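Local coordinates for protein polysaccharide deacetylase (Streptococcus pyogenes, PDB 6DQ3) that removes N-acetyl groups from the linkage unit of streptococcal rhamnopolysaccharides in the cell wall, as a zinc-dependent carbohydrate esterase of family 4, at residues H18-P22 with E23-N27; N85-Y88 with P89-K93; E141-S144 with P145-T149. One frame throughout, in Å; residues are numbered along the deposited sequence.

Interaction 1: residues H18-P22 with E23-N27; sequences HVMSP and EETAN. With ZN (zinc ion), chain F.
H18 and E24 meet through a zinc ion at the surface, in the loop between strand 8-14 and helix 34-46. H18 NE2 binds the metal at 2.1 Å and E24 OE2 at 1.9 Å, and the carboxylate oxygen lies at the edge of the imidazole, in its plane; ring and carboxylate planes are 31° apart. A further ligand atom, from neither segment, also binds the metal. The far nitrogen of the ring is satisfied as well, since H18 ND1 is hydrogen-bonded to D82, a second-shell carboxylate that, with the metal, helps hold the ring's rotation.

The other carboxylate oxygen of E24 turns to the backbone. S21 N donates to E24 OE1 at 2.8 Å with a nearly straight N-H (166°), reaching the oxygen on its anti side and well out of the carboxylate plane. With CG of E24 anti to its carbonyl carbon (chi1 -74°) and the rest of the chain extended, the carboxylate runs back past S21 toward the metal.

Behind it the chain makes a helix-like turn. T25 N donates to S21 O at 3.3 Å, while E24 N makes weak bonds to S21 O and S21 OG. The hydroxyl of T25 donates to P22 O, with OG1 2.7 Å from that oxygen and tilted from the carbonyl plane.

This site is separate from the Asp-His-His zinc site of D78, H133 and H137, characteristic of carbohydrate esterase family 4. Here OE2 is the metal ligand and OE1, farther from the zinc, takes the S21 amide; the metal joins H18 to E24, six residues on, within this surface loop.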
loop_
_atom_site.group_PDB
_atom_site.type_symbol
_atom_site.label_atom_id
_atom_site.label_comp_id
_atom_site.label_asym_id
_atom_site.label_seq_id
_atom_site.Cartn_x
_atom_site.Cartn_y
_atom_site.Cartn_z
ATOM N N HIS A 18 11.519 7.037 8.520
ATOM C CA HIS A 18 11.801 7.997 9.582
ATOM C C HIS A 18 13.289 7.972 9.880
ATOM O O HIS A 18 14.020 7.080 9.441
ATOM C CB HIS A 18 10.967 7.718 10.847
ATOM C CG HIS A 18 11.121 6.337 11.410
ATOM N ND1 HIS A 18 10.237 5.317 11.129
ATOM C CD2 HIS A 18 12.021 5.824 12.283
ATOM C CE1 HIS A 18 10.604 4.227 11.780
ATOM N NE2 HIS A 18 11.683 4.507 12.488
ATOM N N VAL A 19 13.736 8.997 10.611
ATOM C CA VAL A 19 15.109 9.026 11.084
ATOM C C VAL A 19 15.300 7.917 12.108
ATOM O O VAL A 19 14.468 7.726 13.003
ATOM C CB VAL A 19 15.441 10.401 11.683
ATOM C CG1 VAL A 19 16.813 10.345 12.334
ATOM C CG2 VAL A 19 15.389 11.477 10.620
ATOM N N MET A 20 16.402 7.182 11.985
ATOM C CA MET A 20 16.616 6.016 12.829
ATOM C C MET A 20 16.966 6.419 14.260
ATOM O O MET A 20 17.584 7.457 14.511
ATOM C CB MET A 20 17.734 5.142 12.257
ATOM C CG MET A 20 17.324 4.251 11.102
ATOM S SD MET A 20 18.674 3.150 10.612
ATOM C CE MET A 20 19.615 4.218 9.521
ATOM N N SER A 21 16.556 5.573 15.201
ATOM C CA SER A 21 16.973 5.706 16.588
ATOM C C SER A 21 18.388 5.173 16.754
ATOM O O SER A 21 18.868 4.395 15.921
ATOM C CB SER A 21 16.034 4.930 17.504
ATOM O OG SER A 21 16.125 3.542 17.235
ATOM N N PRO A 22 19.070 5.550 17.841
ATOM C CA PRO A 22 20.443 5.052 18.051
ATOM C C PRO A 22 20.558 3.540 17.960
ATOM O O PRO A 22 21.543 3.028 17.408
ATOM C CB PRO A 22 20.792 5.562 19.458
ATOM C CG PRO A 22 19.907 6.757 19.665
ATOM C CD PRO A 22 18.628 6.458 18.917
ATOM N N GLU A 23 19.571 2.806 18.484
ATOM C CA GLU A 23 19.631 1.349 18.450
ATOM C C GLU A 23 19.350 0.801 17.054
ATOM O O GLU A 23 19.866 -0.262 16.698
ATOM C CB GLU A 23 18.647 0.756 19.462
ATOM C CG GLU A 23 19.048 0.972 20.919
ATOM C CD GLU A 23 18.100 0.293 21.892
ATOM O OE1 GLU A 23 16.891 0.211 21.585
ATOM O OE2 GLU A 23 18.561 -0.165 22.958
ATOM N N GLU A 24 18.547 1.504 16.253
ATOM C CA GLU A 24 18.264 1.022 14.904
ATOM C C GLU A 24 19.493 1.111 14.007
ATOM O O GLU A 24 19.604 0.351 13.040
ATOM C CB GLU A 24 17.101 1.809 14.299
ATOM C CG GLU A 24 15.742 1.432 14.874
ATOM C CD GLU A 24 14.637 2.383 14.457
ATOM O OE1 GLU A 24 14.943 3.536 14.075
ATOM O OE2 GLU A 24 13.462 1.974 14.506
ATOM N N THR A 25 20.427 2.021 14.309
ATOM C CA THR A 25 21.632 2.137 13.495
ATOM C C THR A 25 22.600 0.984 13.730
ATOM O O THR A 25 23.496 0.762 12.905
ATOM C CB THR A 25 22.353 3.460 13.775
ATOM O OG1 THR A 25 22.921 3.428 15.092
ATOM C CG2 THR A 25 21.392 4.637 13.671
ATOM N N ALA A 26 22.443 0.244 14.830
ATOM C CA ALA A 26 23.384 -0.816 15.170
ATOM C C ALA A 26 23.172 -2.082 14.350
ATOM O O ALA A 26 24.082 -2.916 14.282
ATOM C CB ALA A 26 23.279 -1.168 16.656
ATOM N N ASN A 27 22.002 -2.247 13.740
ATOM C CA ASN A 27 21.678 -3.462 13.007
ATOM C C ASN A 27 20.980 -3.104 11.704
ATOM O O ASN A 27 20.094 -2.246 11.681
ATOM C CB ASN A 27 20.780 -4.387 13.840
ATOM C CG ASN A 27 21.422 -4.797 15.148
ATOM O OD1 ASN A 27 22.547 -5.297 15.170
ATOM N ND2 ASN A 27 20.714 -4.580 16.250
HETATM ZN ZN ZN F . 12.094 3.310 14.201
#

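Interaction 2: residues N85-Y88 with P89-K93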
loop_
_atom_site.group_PDB
_atom_site.type_symbol
_atom_site.label_atom_id
_atom_site.label_comp_id
_atom_site.label_asym_id
_atom_site.label_seq_id
_atom_site.Cartn_x
_atom_site.Cartn_y
_atom_site.Cartn_z
ATOM N N ASN A 85 3.389 11.478 10.082
ATOM C CA ASN A 85 4.351 12.473 10.545
ATOM C C ASN A 85 5.440 12.754 9.517
ATOM O O ASN A 85 5.942 13.879 9.446
ATOM C CB ASN A 85 5.029 12.026 11.845
ATOM C CG ASN A 85 4.103 12.062 13.044
ATOM O OD1 ASN A 85 3.155 12.846 13.098
ATOM N ND2 ASN A 85 4.389 11.216 14.025
ATOM N N VAL A 86 5.831 11.754 8.732
ATOM C CA VAL A 86 7.002 11.880 7.874
ATOM C C VAL A 86 6.621 11.756 6.403
ATOM O O VAL A 86 6.871 12.673 5.614
ATOM C CB VAL A 86 8.065 10.834 8.267
ATOM C CG1 VAL A 86 9.338 11.025 7.465
ATOM C CG2 VAL A 86 8.357 10.905 9.767
ATOM N N ALA A 87 6.002 10.638 6.020
ATOM C CA ALA A 87 5.759 10.394 4.600
ATOM C C ALA A 87 4.757 11.389 4.019
ATOM O O ALA A 87 4.956 11.901 2.910
ATOM C CB ALA A 87 5.276 8.958 4.389
ATOM N N TYR A 88 3.675 11.664 4.745
ATOM C CA TYR A 88 2.586 12.480 4.206
ATOM C C TYR A 88 3.024 13.889 3.828
ATOM O O TYR A 88 2.659 14.356 2.734
ATOM C CB TYR A 88 1.445 12.480 5.232
ATOM C CG TYR A 88 0.281 13.375 4.913
ATOM C CD1 TYR A 88 -0.430 13.225 3.732
ATOM C CD2 TYR A 88 -0.118 14.363 5.798
ATOM C CE1 TYR A 88 -1.495 14.045 3.438
ATOM C CE2 TYR A 88 -1.177 15.190 5.512
ATOM C CZ TYR A 88 -1.865 15.026 4.331
ATOM O OH TYR A 88 -2.928 15.844 4.045
ATOM N N PRO A 89 3.770 14.627 4.657
ATOM C CA PRO A 89 4.242 15.950 4.205
ATOM C C PRO A 89 5.065 15.885 2.934
ATOM O O PRO A 89 4.942 16.755 2.062
ATOM C CB PRO A 89 5.083 16.456 5.387
ATOM C CG PRO A 89 4.565 15.710 6.574
ATOM C CD PRO A 89 4.103 14.357 6.067
ATOM N N ILE A 90 5.924 14.874 2.812
ATOM C CA ILE A 90 6.752 14.740 1.621
ATOM C C ILE A 90 5.894 14.391 0.409
ATOM O O ILE A 90 6.135 14.883 -0.699
ATOM C CB ILE A 90 7.862 13.702 1.870
ATOM C CG1 ILE A 90 8.760 14.183 3.018
ATOM C CG2 ILE A 90 8.667 13.487 0.602
ATOM C CD1 ILE A 90 9.768 13.164 3.525
ATOM N N LEU A 91 4.867 13.561 0.595
ATOM C CA LEU A 91 3.963 13.271 -0.515
ATOM C C LEU A 91 3.240 14.533 -0.977
ATOM O O LEU A 91 3.126 14.785 -2.184
ATOM C CB LEU A 91 2.962 12.192 -0.107
ATOM C CG LEU A 91 3.568 10.796 0.042
ATOM C CD1 LEU A 91 2.755 9.968 1.031
ATOM C CD2 LEU A 91 3.660 10.091 -1.312
ATOM N N LYS A 92 2.753 15.341 -0.033
ATOM C CA LYS A 92 2.096 16.594 -0.393
ATOM C C LYS A 92 3.051 17.530 -1.124
ATOM O O LYS A 92 2.655 18.214 -2.079
ATOM C CB LYS A 92 1.548 17.282 0.856
ATOM C CG LYS A 92 0.304 16.648 1.442
ATOM C CD LYS A 92 -0.365 17.571 2.461
ATOM C CE LYS A 92 0.496 17.764 3.702
ATOM N NZ LYS A 92 -0.184 18.607 4.724
ATOM N N LYS A 93 4.307 17.591 -0.672
ATOM C CA LYS A 93 5.307 18.437 -1.316
ATOM C C LYS A 93 5.377 18.172 -2.811
ATOM O O LYS A 93 5.495 19.106 -3.611
ATOM C CB LYS A 93 6.667 18.200 -0.659
ATOM C CG LYS A 93 7.858 18.807 -1.374
ATOM C CD LYS A 93 9.142 18.592 -0.566
ATOM C CE LYS A 93 10.357 19.195 -1.262
ATOM N NZ LYS A 93 11.622 18.918 -0.520
HETATM O O HOH W 1 -3.090 18.007 5.652
#
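Y88 and K92, one turn apart on helix 81-93, make the main side-chain contact here, and it combines apolar with polar elements. In the CH-pi part, K92 CE sits over one face of the phenol ring, 3.9 Å from the centroid and offset toward the rim. K92 CD lies over the hydroxyl end of the same face, 3.5 Å from Y88 CZ. The bend at chi3 (-67°) turns CE and the ammonium across the ring instead of along the helix.

The polar part is water-mediated. One water, in the plane of the ring at its edge, is 2.7 Å from Y88 OH and accepts a hydrogen bond from K92 NZ at 3.1 Å, bridging the two polar ends.

Apolar packing follows the helix surface: A87 CB meets L91 CD1 at 4.3 Å. A87 and L91 face strand 71-77, I90 and L91 meet helix 34-46, and Y88 reaches helix 117-124.

Two backbone bonds join 85-88 to 89-93: L91 N donates to A87 O and K92 N to Y88 O, both at 2.9 Å. P89 has no N-H to give to the preceding turn; the helix kinks there, after a wider pi-type turn at 85-87, and the proline ring packs with CG near N85 O and CD 3.3 Å from V86 O.

Within a beta-alpha-beta unit, the helix therefore buries its alkyl side against the sheet and its neighbours. On the side of Y88, exposed K92 lays its methylenes on the aromatic face while its ammonium group, probably charged, donates to the shared water.

Interaction 3: residues E141-S144 with P145-T149; sequences EQAS and PDVQT. With ZN (zinc ion), chain E.
S144 caps helix 145-162 with its hydroxyl while its carbonyl starts the regular bonding, so one residue serves two amides of the first turn. S144 OG accepts from V147 N at 3.3 Å, the capping bond of an N-cap serine. Its chi1 of 67° sets the hydroxyl between the backbone N and the carbonyl carbon, from where it bends back over the helix end. S144 O takes the amide of Q148, with N and O 2.9 Å apart and the N-H nearly straight at 174°.

The next residue, P145, opens the helix, and having no N-H it wastes no donor in the first turn. Its own carbonyl accepts twice, from T149 N and T149 OG1, which arrive from opposite faces of its plane; the hydroxyl bond is 2.8 Å long between T149 OG1 and P145 O.

Beside the cap, A143 CB packs on V147 CG1 at 3.8 Å, and Q148 CG lies equally close to A143 CB. Q148 NE2 makes a weak bond to A143 O, while its OE1 is hydrogen-bonded to T181 OG1 on helix 179-187.

Upstream, E141 OE1 binds a zinc ion at 1.9 Å, with E141 OE2 at a longer 2.7 Å from the same metal. At the cap, a neutral hydroxyl and a carbonyl of one residue satisfy two amides that have no preceding helical turn to accept them.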
loop_
_atom_site.group_PDB
_atom_site.type_symbol
_atom_site.label_atom_id
_atom_site.label_comp_id
_atom_site.label_asym_id
_atom_site.label_seq_id
_atom_site.Cartn_x
_atom_site.Cartn_y
_atom_site.Cartn_z
ATOM N N GLU A 141 -3.296 -17.298 6.197
ATOM C CA GLU A 141 -3.170 -18.682 5.762
ATOM C C GLU A 141 -3.392 -19.673 6.892
ATOM O O GLU A 141 -3.870 -20.787 6.652
ATOM C CB GLU A 141 -1.778 -18.905 5.182
ATOM C CG GLU A 141 -1.746 -19.344 3.750
ATOM C CD GLU A 141 -0.364 -19.762 3.315
ATOM O OE1 GLU A 141 0.606 -19.032 3.594
ATOM O OE2 GLU A 141 -0.252 -20.835 2.695
ATOM N N GLN A 142 -3.013 -19.311 8.113
ATOM C CA GLN A 142 -3.155 -20.201 9.252
ATOM C C GLN A 142 -4.477 -19.998 9.980
ATOM O O GLN A 142 -4.646 -20.509 11.091
ATOM C CB GLN A 142 -1.973 -20.011 10.204
ATOM C CG GLN A 142 -0.628 -20.398 9.586
ATOM C CD GLN A 142 -0.634 -21.787 8.958
ATOM O OE1 GLN A 142 -1.307 -22.700 9.439
ATOM N NE2 GLN A 142 0.117 -21.948 7.873
ATOM N N ALA A 143 -5.417 -19.276 9.378
ATOM C CA ALA A 143 -6.734 -19.072 9.957
ATOM C C ALA A 143 -7.773 -19.895 9.206
ATOM O O ALA A 143 -7.639 -20.149 8.006
ATOM C CB ALA A 143 -7.128 -17.591 9.931
ATOM N N SER A 144 -8.802 -20.328 9.934
ATOM C CA SER A 144 -9.924 -21.025 9.329
ATOM C C SER A 144 -10.655 -20.101 8.358
ATOM O O SER A 144 -10.499 -18.878 8.416
ATOM C CB SER A 144 -10.891 -21.495 10.407
ATOM O OG SER A 144 -11.513 -20.381 11.027
ATOM N N PRO A 145 -11.480 -20.665 7.468
ATOM C CA PRO A 145 -12.260 -19.796 6.566
ATOM C C PRO A 145 -13.123 -18.783 7.297
ATOM O O PRO A 145 -13.205 -17.627 6.868
ATOM C CB PRO A 145 -13.108 -20.796 5.765
ATOM C CG PRO A 145 -12.282 -22.058 5.759
ATOM C CD PRO A 145 -11.605 -22.096 7.116
ATOM N N ASP A 146 -13.771 -19.181 8.393
ATOM C CA ASP A 146 -14.607 -18.236 9.131
ATOM C C ASP A 146 -13.776 -17.089 9.701
ATOM O O ASP A 146 -14.230 -15.939 9.728
ATOM C CB ASP A 146 -15.358 -18.950 10.254
ATOM C CG ASP A 146 -16.499 -19.797 9.746
ATOM O OD1 ASP A 146 -16.825 -19.714 8.543
ATOM O OD2 ASP A 146 -17.076 -20.548 10.555
ATOM N N VAL A 147 -12.558 -17.382 10.170
ATOM C CA VAL A 147 -11.734 -16.339 10.773
ATOM C C VAL A 147 -11.167 -15.416 9.699
ATOM O O VAL A 147 -11.116 -14.193 9.879
ATOM C CB VAL A 147 -10.623 -16.961 11.636
ATOM C CG1 VAL A 147 -9.667 -15.885 12.126
ATOM C CG2 VAL A 147 -11.225 -17.713 12.819
ATOM N N GLN A 148 -10.730 -15.981 8.568
ATOM C CA GLN A 148 -10.290 -15.141 7.461
ATOM C C GLN A 148 -11.403 -14.201 7.022
ATOM O O GLN A 148 -11.155 -13.023 6.731
ATOM C CB GLN A 148 -9.834 -15.993 6.278
ATOM C CG GLN A 148 -8.588 -16.813 6.509
ATOM C CD GLN A 148 -7.955 -17.266 5.209
ATOM O OE1 GLN A 148 -7.611 -16.448 4.356
ATOM N NE2 GLN A 148 -7.810 -18.576 5.045
ATOM N N THR A 149 -12.638 -14.702 6.961
ATOM C CA THR A 149 -13.761 -13.850 6.594
ATOM C C THR A 149 -13.913 -12.702 7.588
ATOM O O THR A 149 -14.004 -11.533 7.195
ATOM C CB THR A 149 -15.041 -14.683 6.507
ATOM O OG1 THR A 149 -14.852 -15.772 5.591
ATOM C CG2 THR A 149 -16.205 -13.834 6.027
HETATM ZN ZN ZN E . 2.021 -19.474 2.439
#

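The three contacts are all local, yet they differ with their place in the fold. Interaction 2 is the most buried, lying along a helix that packs on the central sheet, and it relies on alkyl and aromatic surfaces. Interactions 1 and 3 are surface contacts more than 20 Å from the chain centre, one in a loop and the other where a loop becomes a helix; polar bonds dominate both, and each includes a zinc-bound glutamate. Only in interaction 1 does the metal join its two segments. Interactions 1 and 2 touch, H18 CB packing on V86 CG2 at 4.3 Å, whereas interaction 3 stands apart, its nearest atoms about 27 Å from interaction 2, across the chain's centre.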